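Local coordinates for protein HemO (Neisseria meningitidis, PDB 1J77) that binds heme through its iron in an all-helical fold and probably opens the heme ring oxidatively, as a heme oxygenase does, at residues His53-His58 with Ile108-Cys113; Asp57-Tyr60 with Glu64-Lys67; Thr10-Leu15 with Ala155-Leu160. All blocks are in the same frame, centred on the assembly; numbering follows the deposited sequence.

Contact 1: His53-His58 with Ile108-Cys113; sequences HKAVDH and IGWLYC. With HEM (protoporphyrin IX containing Fe), chain B.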
loop_
_atom_site.group_PDB
_atom_site.type_symbol
_atom_site.label_atom_id
_atom_site.label_comp_id
_atom_site.label_asym_id
_atom_site.label_seq_id
_atom_site.Cartn_x
_atom_site.Cartn_y
_atom_site.Cartn_z
ATOM N N HIS A 53 2.415 -1.825 5.704
ATOM C CA HIS A 53 3.399 -0.734 5.757
ATOM C C HIS A 53 4.635 -1.133 6.568
ATOM O O HIS A 53 5.739 -0.708 6.258
ATOM C CB HIS A 53 2.729 0.548 6.249
ATOM C CG HIS A 53 1.985 1.220 5.149
ATOM N ND1 HIS A 53 0.615 1.115 4.943
ATOM C CD2 HIS A 53 2.470 1.906 4.095
ATOM C CE1 HIS A 53 0.293 1.788 3.854
ATOM N NE2 HIS A 53 1.401 2.264 3.313
ATOM N N LYS A 54 4.499 -1.979 7.568
ATOM C CA LYS A 54 5.704 -2.501 8.218
ATOM C C LYS A 54 6.571 -3.298 7.238
ATOM O O LYS A 54 7.804 -3.182 7.227
ATOM C CB LYS A 54 5.325 -3.349 9.438
ATOM C CG LYS A 54 6.509 -4.096 10.102
ATOM C CD LYS A 54 7.541 -3.215 10.661
ATOM C CE LYS A 54 8.743 -4.036 11.207
ATOM N NZ LYS A 54 9.575 -3.209 12.115
ATOM N N ALA A 55 5.952 -4.131 6.431
ATOM C CA ALA A 55 6.610 -4.996 5.481
ATOM C C ALA A 55 7.446 -4.244 4.448
ATOM O O ALA A 55 8.304 -4.864 3.807
ATOM C CB ALA A 55 5.586 -5.882 4.770
ATOM N N VAL A 56 7.125 -2.977 4.212
ATOM C CA VAL A 56 7.895 -2.223 3.244
ATOM C C VAL A 56 8.814 -1.210 3.869
ATOM O O VAL A 56 9.541 -0.512 3.159
ATOM C CB VAL A 56 7.016 -1.553 2.165
ATOM C CG1 VAL A 56 6.278 -2.574 1.283
ATOM C CG2 VAL A 56 6.076 -0.500 2.777
ATOM N N ASP A 57 8.851 -1.156 5.190
ATOM C CA ASP A 57 9.607 -0.164 5.932
ATOM C C ASP A 57 11.094 -0.151 5.611
ATOM O O ASP A 57 11.656 0.904 5.457
ATOM C CB ASP A 57 9.378 -0.326 7.437
ATOM C CG ASP A 57 9.694 0.929 8.166
ATOM O OD1 ASP A 57 10.580 0.919 9.071
ATOM O OD2 ASP A 57 9.128 1.985 7.814
ATOM N N HIS A 58 11.663 -1.342 5.509
ATOM C CA HIS A 58 13.104 -1.484 5.230
ATOM C C HIS A 58 13.425 -1.094 3.773
ATOM O O HIS A 58 14.599 -0.784 3.430
ATOM C CB HIS A 58 13.532 -2.925 5.514
ATOM C CG HIS A 58 12.994 -3.927 4.535
ATOM N ND1 HIS A 58 11.640 -4.193 4.415
ATOM C CD2 HIS A 58 13.603 -4.665 3.569
ATOM C CE1 HIS A 58 11.454 -5.088 3.454
ATOM N NE2 HIS A 58 12.623 -5.371 2.905
ATOM N N ILE A 108 11.714 -3.321 -5.552
ATOM C CA ILE A 108 11.256 -2.140 -6.287
ATOM C C ILE A 108 9.752 -2.243 -6.604
ATOM O O ILE A 108 9.059 -1.254 -6.515
ATOM C CB ILE A 108 12.118 -1.922 -7.555
ATOM C CG1 ILE A 108 13.584 -1.751 -7.167
ATOM C CG2 ILE A 108 11.630 -0.682 -8.278
ATOM C CD1 ILE A 108 14.539 -1.885 -8.343
ATOM N N GLY A 109 9.304 -3.435 -6.953
ATOM C CA GLY A 109 7.871 -3.717 -7.106
ATOM C C GLY A 109 7.025 -3.490 -5.855
ATOM O O GLY A 109 5.921 -2.952 -5.961
ATOM N N TRP A 110 7.514 -3.899 -4.694
ATOM C CA TRP A 110 6.841 -3.612 -3.427
ATOM C C TRP A 110 6.766 -2.138 -3.177
ATOM O O TRP A 110 5.765 -1.610 -2.678
ATOM C CB TRP A 110 7.498 -4.312 -2.217
ATOM C CG TRP A 110 7.293 -5.772 -2.186
ATOM C CD1 TRP A 110 7.782 -6.709 -3.034
ATOM C CD2 TRP A 110 6.538 -6.480 -1.211
ATOM N NE1 TRP A 110 7.320 -7.942 -2.677
ATOM C CE2 TRP A 110 6.591 -7.838 -1.528
ATOM C CE3 TRP A 110 5.829 -6.095 -0.083
ATOM C CZ2 TRP A 110 5.941 -8.836 -0.757
ATOM C CZ3 TRP A 110 5.194 -7.078 0.674
ATOM C CH2 TRP A 110 5.243 -8.420 0.315
ATOM N N LEU A 111 7.858 -1.432 -3.472
ATOM C CA LEU A 111 7.841 -0.018 -3.331
ATOM C C LEU A 111 6.795 0.701 -4.233
ATOM O O LEU A 111 6.122 1.618 -3.770
ATOM C CB LEU A 111 9.266 0.541 -3.570
ATOM C CG LEU A 111 9.381 2.047 -3.422
ATOM C CD1 LEU A 111 9.022 2.562 -2.110
ATOM C CD2 LEU A 111 10.802 2.497 -3.813
ATOM N N TYR A 112 6.730 0.305 -5.487
ATOM C CA TYR A 112 5.690 0.777 -6.421
ATOM C C TYR A 112 4.287 0.554 -5.810
ATOM O O TYR A 112 3.479 1.501 -5.725
ATOM C CB TYR A 112 5.835 0.050 -7.765
ATOM C CG TYR A 112 4.598 0.181 -8.632
ATOM C CD1 TYR A 112 4.330 1.362 -9.336
ATOM C CD2 TYR A 112 3.702 -0.860 -8.699
ATOM C CE1 TYR A 112 3.170 1.483 -10.086
ATOM C CE2 TYR A 112 2.512 -0.745 -9.430
ATOM C CZ TYR A 112 2.252 0.431 -10.132
ATOM O OH TYR A 112 1.058 0.531 -10.883
ATOM N N CYS A 113 4.033 -0.634 -5.296
ATOM C CA CYS A 113 2.707 -0.993 -4.741
ATOM C C CYS A 113 2.401 -0.099 -3.560
ATOM O O CYS A 113 1.342 0.508 -3.488
ATOM C CB CYS A 113 2.762 -2.430 -4.336
ATOM S SG CYS A 113 1.262 -3.100 -3.743
HETATM C CHA HEM B . -3.896 3.708 -7.919
HETATM C CHB HEM B . -8.256 3.228 -5.867
HETATM C CHC HEM B . -6.344 0.198 -2.555
HETATM C CHD HEM B . -2.086 0.319 -4.928
HETATM C C1A HEM B . -5.214 3.912 -7.590
HETATM C C2A HEM B . -6.115 4.927 -8.184
HETATM C C3A HEM B . -7.301 4.767 -7.600
HETATM C C4A HEM B . -7.226 3.671 -6.645
HETATM C CMA HEM B . -8.570 5.604 -7.896
HETATM C CAA HEM B . -5.794 6.034 -9.229
HETATM C CBA HEM B . -5.475 7.329 -8.482
HETATM C CGA HEM B . -5.005 8.426 -9.418
HETATM O O1A HEM B . -4.575 8.093 -10.561
HETATM O O2A HEM B . -5.089 9.624 -9.011
HETATM C C1B HEM B . -8.133 2.371 -4.783
HETATM C C2B HEM B . -9.192 2.032 -3.874
HETATM C C3B HEM B . -8.681 1.157 -2.961
HETATM C C4B HEM B . -7.258 1.000 -3.256
HETATM C CMB HEM B . -10.618 2.620 -4.025
HETATM C CAB HEM B . -9.382 0.536 -1.751
HETATM C CBB HEM B . -10.668 0.200 -1.791
HETATM C C1C HEM B . -5.026 0.023 -2.884
HETATM C C2C HEM B . -4.044 -0.734 -2.108
HETATM C C3C HEM B . -2.896 -0.744 -2.802
HETATM C C4C HEM B . -3.041 0.081 -3.970
HETATM C CMC HEM B . -4.383 -1.488 -0.814
HETATM C CAC HEM B . -1.577 -1.417 -2.446
HETATM C CBC HEM B . -1.563 -2.414 -1.565
HETATM C C1D HEM B . -2.227 1.228 -5.930
HETATM C C2D HEM B . -1.162 1.523 -6.853
HETATM C C3D HEM B . -1.710 2.548 -7.796
HETATM C C4D HEM B . -3.055 2.784 -7.332
HETATM C CMD HEM B . 0.227 0.883 -6.851
HETATM C CAD HEM B . -0.999 3.271 -8.940
HETATM C CBD HEM B . -1.480 2.837 -10.293
HETATM C CGD HEM B . -0.587 3.569 -11.269
HETATM O O1D HEM B . 0.500 3.027 -11.582
HETATM O O2D HEM B . -0.996 4.659 -11.778
HETATM N NA HEM B . -5.928 3.192 -6.662
HETATM N NB HEM B . -6.983 1.695 -4.402
HETATM N NC HEM B . -4.363 0.501 -3.977
HETATM N ND HEM B . -3.370 1.985 -6.224
HETATM FE FE HEM B . -5.184 1.771 -5.398
HETATM O O HOH W 1 -4.609 3.197 -4.194
#
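A55 and V56 meet W110 in the buried interior of the all-helical heme oxygenase fold. Here helix 39-60 lies against helix 104-119, and helix 104-119 in turn forms part of the heme pocket. Between 53-58 and 108-113 the nearest CA atoms are those of V56 and W110, 6.9 Å apart. The contact is small and apolar. One branch of V56 carries most of it: CG1 touches the six-membered part of the indole, 3.8 Å from W110 CE3. It approaches at the ring edge, near the ring plane. V56 CG1 stands beside its own backbone N, anti to the carbonyl carbon (chi1 -64°), and this aims it at the indole. The same methyl is 4.1 Å from W110 CB, so it touches both the root and the ring of the tryptophan. A55 CB adds a looser contact, 4.3 Å from W110 CZ3, from an oblique direction. Around this point W110 also packs on I59, P100 and A180, the last on helix 167-192.

The next residues of helix 104-119 reach the heme. C113 SG lies 3.5 Å from HEM CAC, on the vinyl group. Y112 packs one ring face on a heme methyl, with HEM CMD offset toward the rim. Its CG is anti to the backbone N (chi1 164°), which carries the phenol out to a heme propionate. The iron holds water 1 and, from elsewhere in the chain, H23 as axial ligand. Y112 OH donates to HEM O1D at 2.7 Å, and that oxygen lies in the plane of the phenol ring.

Contact 2: Asp57-Tyr60 with Glu64-Lys67; sequences DHIY and ELNK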
loop_
_atom_site.group_PDB
_atom_site.type_symbol
_atom_site.label_atom_id
_atom_site.label_comp_id
_atom_site.label_asym_id
_atom_site.label_seq_id
_atom_site.Cartn_x
_atom_site.Cartn_y
_atom_site.Cartn_z
ATOM N N ASP A 57 8.851 -1.156 5.190
ATOM C CA ASP A 57 9.607 -0.164 5.932
ATOM C C ASP A 57 11.094 -0.151 5.611
ATOM O O ASP A 57 11.656 0.904 5.457
ATOM C CB ASP A 57 9.378 -0.326 7.437
ATOM C CG ASP A 57 9.694 0.929 8.166
ATOM O OD1 ASP A 57 10.580 0.919 9.071
ATOM O OD2 ASP A 57 9.128 1.985 7.814
ATOM N N HIS A 58 11.663 -1.342 5.509
ATOM C CA HIS A 58 13.104 -1.484 5.230
ATOM C C HIS A 58 13.425 -1.094 3.773
ATOM O O HIS A 58 14.599 -0.784 3.430
ATOM C CB HIS A 58 13.532 -2.925 5.514
ATOM C CG HIS A 58 12.994 -3.927 4.535
ATOM N ND1 HIS A 58 11.640 -4.193 4.415
ATOM C CD2 HIS A 58 13.603 -4.665 3.569
ATOM C CE1 HIS A 58 11.454 -5.088 3.454
ATOM N NE2 HIS A 58 12.623 -5.371 2.905
ATOM N N ILE A 59 12.428 -1.133 2.890
ATOM C CA ILE A 59 12.639 -0.737 1.504
ATOM C C ILE A 59 12.673 0.793 1.416
ATOM O O ILE A 59 13.494 1.353 0.702
ATOM C CB ILE A 59 11.546 -1.337 0.597
ATOM C CG1 ILE A 59 11.528 -2.860 0.738
ATOM C CG2 ILE A 59 11.776 -0.887 -0.890
ATOM C CD1 ILE A 59 10.426 -3.546 -0.058
ATOM N N TYR A 60 11.803 1.468 2.156
ATOM C CA TYR A 60 11.780 2.939 2.179
ATOM C C TYR A 60 13.073 3.490 2.742
ATOM O O TYR A 60 13.508 4.571 2.349
ATOM C CB TYR A 60 10.576 3.540 2.946
ATOM C CG TYR A 60 9.299 3.640 2.083
ATOM C CD1 TYR A 60 8.265 2.713 2.194
ATOM C CD2 TYR A 60 9.118 4.685 1.200
ATOM C CE1 TYR A 60 7.129 2.800 1.415
ATOM C CE2 TYR A 60 7.998 4.787 0.418
ATOM C CZ TYR A 60 6.995 3.838 0.521
ATOM O OH TYR A 60 5.869 3.981 -0.279
ATOM N N GLU A 64 20.734 2.036 -0.801
ATOM C CA GLU A 64 20.857 2.151 -2.260
ATOM C C GLU A 64 19.689 2.911 -2.908
ATOM O O GLU A 64 19.885 3.830 -3.709
ATOM C CB GLU A 64 21.011 0.785 -2.883
ATOM C CG GLU A 64 21.437 0.813 -4.339
ATOM C CD GLU A 64 22.367 -0.338 -4.689
ATOM O OE1 GLU A 64 21.847 -1.420 -5.028
ATOM O OE2 GLU A 64 23.618 -0.165 -4.624
ATOM N N LEU A 65 18.457 2.568 -2.541
ATOM C CA LEU A 65 17.344 3.291 -3.104
ATOM C C LEU A 65 17.259 4.742 -2.675
ATOM O O LEU A 65 16.731 5.543 -3.408
ATOM C CB LEU A 65 16.022 2.608 -2.763
ATOM C CG LEU A 65 15.892 1.263 -3.460
ATOM C CD1 LEU A 65 14.595 0.563 -2.967
ATOM C CD2 LEU A 65 15.886 1.443 -4.975
ATOM N N ASN A 66 17.742 5.097 -1.490
ATOM C CA ASN A 66 17.720 6.493 -1.055
ATOM C C ASN A 66 18.751 7.371 -1.789
ATOM O O ASN A 66 18.677 8.595 -1.723
ATOM C CB ASN A 66 17.915 6.612 0.456
ATOM C CG ASN A 66 16.594 6.507 1.220
ATOM O OD1 ASN A 66 15.945 7.531 1.538
ATOM N ND2 ASN A 66 16.219 5.272 1.562
ATOM N N LYS A 67 19.683 6.718 -2.459
ATOM C CA LYS A 67 20.708 7.422 -3.243
ATOM C C LYS A 67 20.171 7.678 -4.641
ATOM O O LYS A 67 20.614 8.608 -5.334
ATOM C CB LYS A 67 21.980 6.579 -3.324
ATOM C CG LYS A 67 22.856 6.634 -2.079
ATOM C CD LYS A 67 23.239 8.065 -1.707
ATOM C CE LYS A 67 24.276 8.081 -0.587
ATOM N NZ LYS A 67 24.178 9.360 0.207
#
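Polar and apolar contacts both join I59 and Y60 to L65 and N66, where helix 39-60 ends and the short, weakly bonded helix 63-68 follows. The polar contact is one hydrogen bond from side chain to main chain. N66 ND2 donates to Y60 O at 2.9 Å, with an N-H...O angle of 154°. The acceptor lies close to the amide plane of N66. The donor stands 34° off the plane of the Y60 carbonyl. The amide is also held by other partners: N66 ND2 bonds D62 O, and N66 OD1 accepts from E73 N. Bonds at both ends fix which way the amide is turned.

The apolar contact is between I59 and L65. The two side chains run alongside each other in the same direction, and I59 CG2 is 3.8 Å from L65 CD1. That leucine methyl also sits 3.9 Å from I59 O.

Y60 gives this contact its carbonyl, while its side chain leads elsewhere. The ring packs on L111 and A114, and its hydroxyl is hydrogen-bonded to E115 OE1. The arrangement is a short turn between consecutive helices of the heme oxygenase fold, tied by Y60 to helix 104-119.

Contact 3: Thr10-Leu15 with Ala155-Leu160; sequences TFAKRL and AFVEHL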
loop_
_atom_site.group_PDB
_atom_site.type_symbol
_atom_site.label_atom_id
_atom_site.label_comp_id
_atom_site.label_asym_id
_atom_site.label_seq_id
_atom_site.Cartn_x
_atom_site.Cartn_y
_atom_site.Cartn_z
ATOM N N THR A 10 6.909 2.754 -20.995
ATOM C CA THR A 10 7.750 3.120 -19.843
ATOM C C THR A 10 7.594 2.094 -18.742
ATOM O O THR A 10 6.586 1.402 -18.689
ATOM C CB THR A 10 7.364 4.496 -19.285
ATOM O OG1 THR A 10 6.309 4.375 -18.313
ATOM C CG2 THR A 10 6.739 5.377 -20.373
ATOM N N PHE A 11 8.589 2.015 -17.860
ATOM C CA PHE A 11 8.610 1.057 -16.758
ATOM C C PHE A 11 7.374 1.192 -15.889
ATOM O O PHE A 11 6.674 0.198 -15.605
ATOM C CB PHE A 11 9.878 1.301 -15.922
ATOM C CG PHE A 11 10.010 0.414 -14.689
ATOM C CD1 PHE A 11 9.697 -0.938 -14.724
ATOM C CD2 PHE A 11 10.481 0.956 -13.515
ATOM C CE1 PHE A 11 9.858 -1.733 -13.584
ATOM C CE2 PHE A 11 10.636 0.179 -12.373
ATOM C CZ PHE A 11 10.343 -1.170 -12.409
ATOM N N ALA A 12 7.094 2.410 -15.470
ATOM C CA ALA A 12 5.970 2.706 -14.608
ATOM C C ALA A 12 4.671 2.327 -15.285
ATOM O O ALA A 12 3.739 1.877 -14.608
ATOM C CB ALA A 12 5.989 4.204 -14.219
ATOM N N LYS A 13 4.601 2.443 -16.612
ATOM C CA LYS A 13 3.360 2.104 -17.341
ATOM C C LYS A 13 3.205 0.618 -17.508
ATOM O O LYS A 13 2.081 0.115 -17.648
ATOM C CB LYS A 13 3.349 2.770 -18.735
ATOM C CG LYS A 13 2.980 4.189 -18.652
ATOM C CD LYS A 13 3.086 4.925 -19.980
ATOM C CE LYS A 13 2.568 6.341 -19.816
ATOM N NZ LYS A 13 2.860 7.185 -21.017
ATOM N N ARG A 14 4.307 -0.100 -17.556
ATOM C CA ARG A 14 4.272 -1.516 -17.701
ATOM C C ARG A 14 3.863 -2.115 -16.345
ATOM O O ARG A 14 3.045 -3.066 -16.297
ATOM C CB ARG A 14 5.595 -2.035 -18.217
ATOM C CG ARG A 14 5.897 -1.507 -19.651
ATOM C CD ARG A 14 6.975 -2.283 -20.396
ATOM N NE ARG A 14 8.343 -1.843 -20.095
ATOM C CZ ARG A 14 8.911 -0.742 -20.606
ATOM N NH1 ARG A 14 10.160 -0.407 -20.283
ATOM N NH2 ARG A 14 8.223 0.054 -21.402
ATOM N N LEU A 15 4.381 -1.541 -15.256
ATOM C CA LEU A 15 4.004 -1.965 -13.908
ATOM C C LEU A 15 2.492 -1.852 -13.781
ATOM O O LEU A 15 1.820 -2.817 -13.351
ATOM C CB LEU A 15 4.687 -1.085 -12.853
ATOM C CG LEU A 15 6.089 -1.546 -12.449
ATOM C CD1 LEU A 15 6.830 -0.433 -11.828
ATOM C CD2 LEU A 15 5.989 -2.699 -11.502
ATOM N N ALA A 155 6.396 12.837 -9.577
ATOM C CA ALA A 155 7.825 12.958 -9.230
ATOM C C ALA A 155 8.388 11.574 -8.965
ATOM O O ALA A 155 9.414 11.162 -9.538
ATOM C CB ALA A 155 8.000 13.831 -8.011
ATOM N N PHE A 156 7.674 10.820 -8.128
ATOM C CA PHE A 156 8.101 9.498 -7.787
ATOM C C PHE A 156 8.263 8.681 -9.051
ATOM O O PHE A 156 9.258 7.967 -9.243
ATOM C CB PHE A 156 7.043 8.834 -6.889
ATOM C CG PHE A 156 7.471 7.509 -6.355
ATOM C CD1 PHE A 156 8.416 7.438 -5.335
ATOM C CD2 PHE A 156 6.961 6.328 -6.881
ATOM C CE1 PHE A 156 8.813 6.234 -4.864
ATOM C CE2 PHE A 156 7.369 5.113 -6.390
ATOM C CZ PHE A 156 8.299 5.061 -5.404
ATOM N N VAL A 157 7.261 8.771 -9.924
ATOM C CA VAL A 157 7.275 8.084 -11.186
ATOM C C VAL A 157 8.535 8.399 -12.012
ATOM O O VAL A 157 9.086 7.523 -12.662
ATOM C CB VAL A 157 5.992 8.362 -12.003
ATOM C CG1 VAL A 157 6.135 7.831 -13.409
ATOM C CG2 VAL A 157 4.817 7.641 -11.342
ATOM N N GLU A 158 9.008 9.629 -11.956
ATOM C CA GLU A 158 10.215 9.980 -12.691
ATOM C C GLU A 158 11.398 9.175 -12.178
ATOM O O GLU A 158 12.123 8.535 -12.954
ATOM C CB GLU A 158 10.488 11.472 -12.559
ATOM C CG GLU A 158 9.434 12.352 -13.199
ATOM C CD GLU A 158 9.501 12.387 -14.720
ATOM O OE1 GLU A 158 9.963 11.411 -15.347
ATOM O OE2 GLU A 158 9.071 13.403 -15.314
ATOM N N HIS A 159 11.559 9.177 -10.855
ATOM C CA HIS A 159 12.656 8.459 -10.207
ATOM C C HIS A 159 12.609 6.971 -10.499
ATOM O O HIS A 159 13.648 6.339 -10.700
ATOM C CB HIS A 159 12.642 8.702 -8.698
ATOM C CG HIS A 159 12.960 10.110 -8.294
ATOM N ND1 HIS A 159 12.187 10.814 -7.393
ATOM C CD2 HIS A 159 13.970 10.940 -8.649
ATOM C CE1 HIS A 159 12.704 12.014 -7.215
ATOM N NE2 HIS A 159 13.779 12.124 -7.976
ATOM N N LEU A 160 11.404 6.392 -10.507
ATOM C CA LEU A 160 11.267 4.976 -10.819
ATOM C C LEU A 160 11.768 4.660 -12.232
ATOM O O LEU A 160 12.537 3.719 -12.446
ATOM C CB LEU A 160 9.803 4.520 -10.672
ATOM C CG LEU A 160 9.270 4.194 -9.289
ATOM C CD1 LEU A 160 7.851 3.633 -9.453
ATOM C CD2 LEU A 160 10.172 3.210 -8.565
#
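The first turn of helix 11-32 passes helix 149-162 with the CA atoms of A12 and V157 6.5 Å apart. The small side chain of A12 is consistent with so close an approach. Its CB meets V157 CG1 at 3.7 Å. V157 CG1 is anti to the backbone N (chi1 170°), which places this branch against the alanine. F11 meets the other helix at its backbone. The ring turns its edge to the carbonyl of L160, with F11 CD2 3.6 Å from L160 O and the oxygen near the ring plane. The ring hydrogens, being slightly positive, probably suit the oxygen. L15 CD1 lies 3.6 Å above one face of the same ring, toward its rim. L160 is the residue most shielded by the contact.

T10 begins the helix as its N-cap. T10 OG1 accepts from K13 N at 3.1 Å. The guanidinium of R14 lies nearly parallel to the T10-F11 peptide, with T10 C 3.4 Å above its plane, toward the rim. That group is anchored by a salt bridge to E170 and a hydrogen bond to A8 O. Helix 149-162 here packs against the capped start of the proximal helix of heme oxygenases, which carries K16 and iron ligand H23.

Contacts 1 and 2 are neighbours, with centres about 9 Å apart. Both use helix 39-60 and share D57 and H58. They touch through L111 and I59. Contact 3 lies about 15 Å from the centre of contact 1 and about 16 Å from that of contact 2. It joins the N-terminal helix 11-32 to the late helix 149-162, so the other two contacts are nested within the chain it closes. Contacts 1 and 3 meet where L111 packs on F156 and Y112 on L15 and L160. Helix 104-119 thus packs on helix 39-60 in contact 1 and also touches residues of both segments of contact 3. The heme-binding Y112 is backed by residues of contact 3.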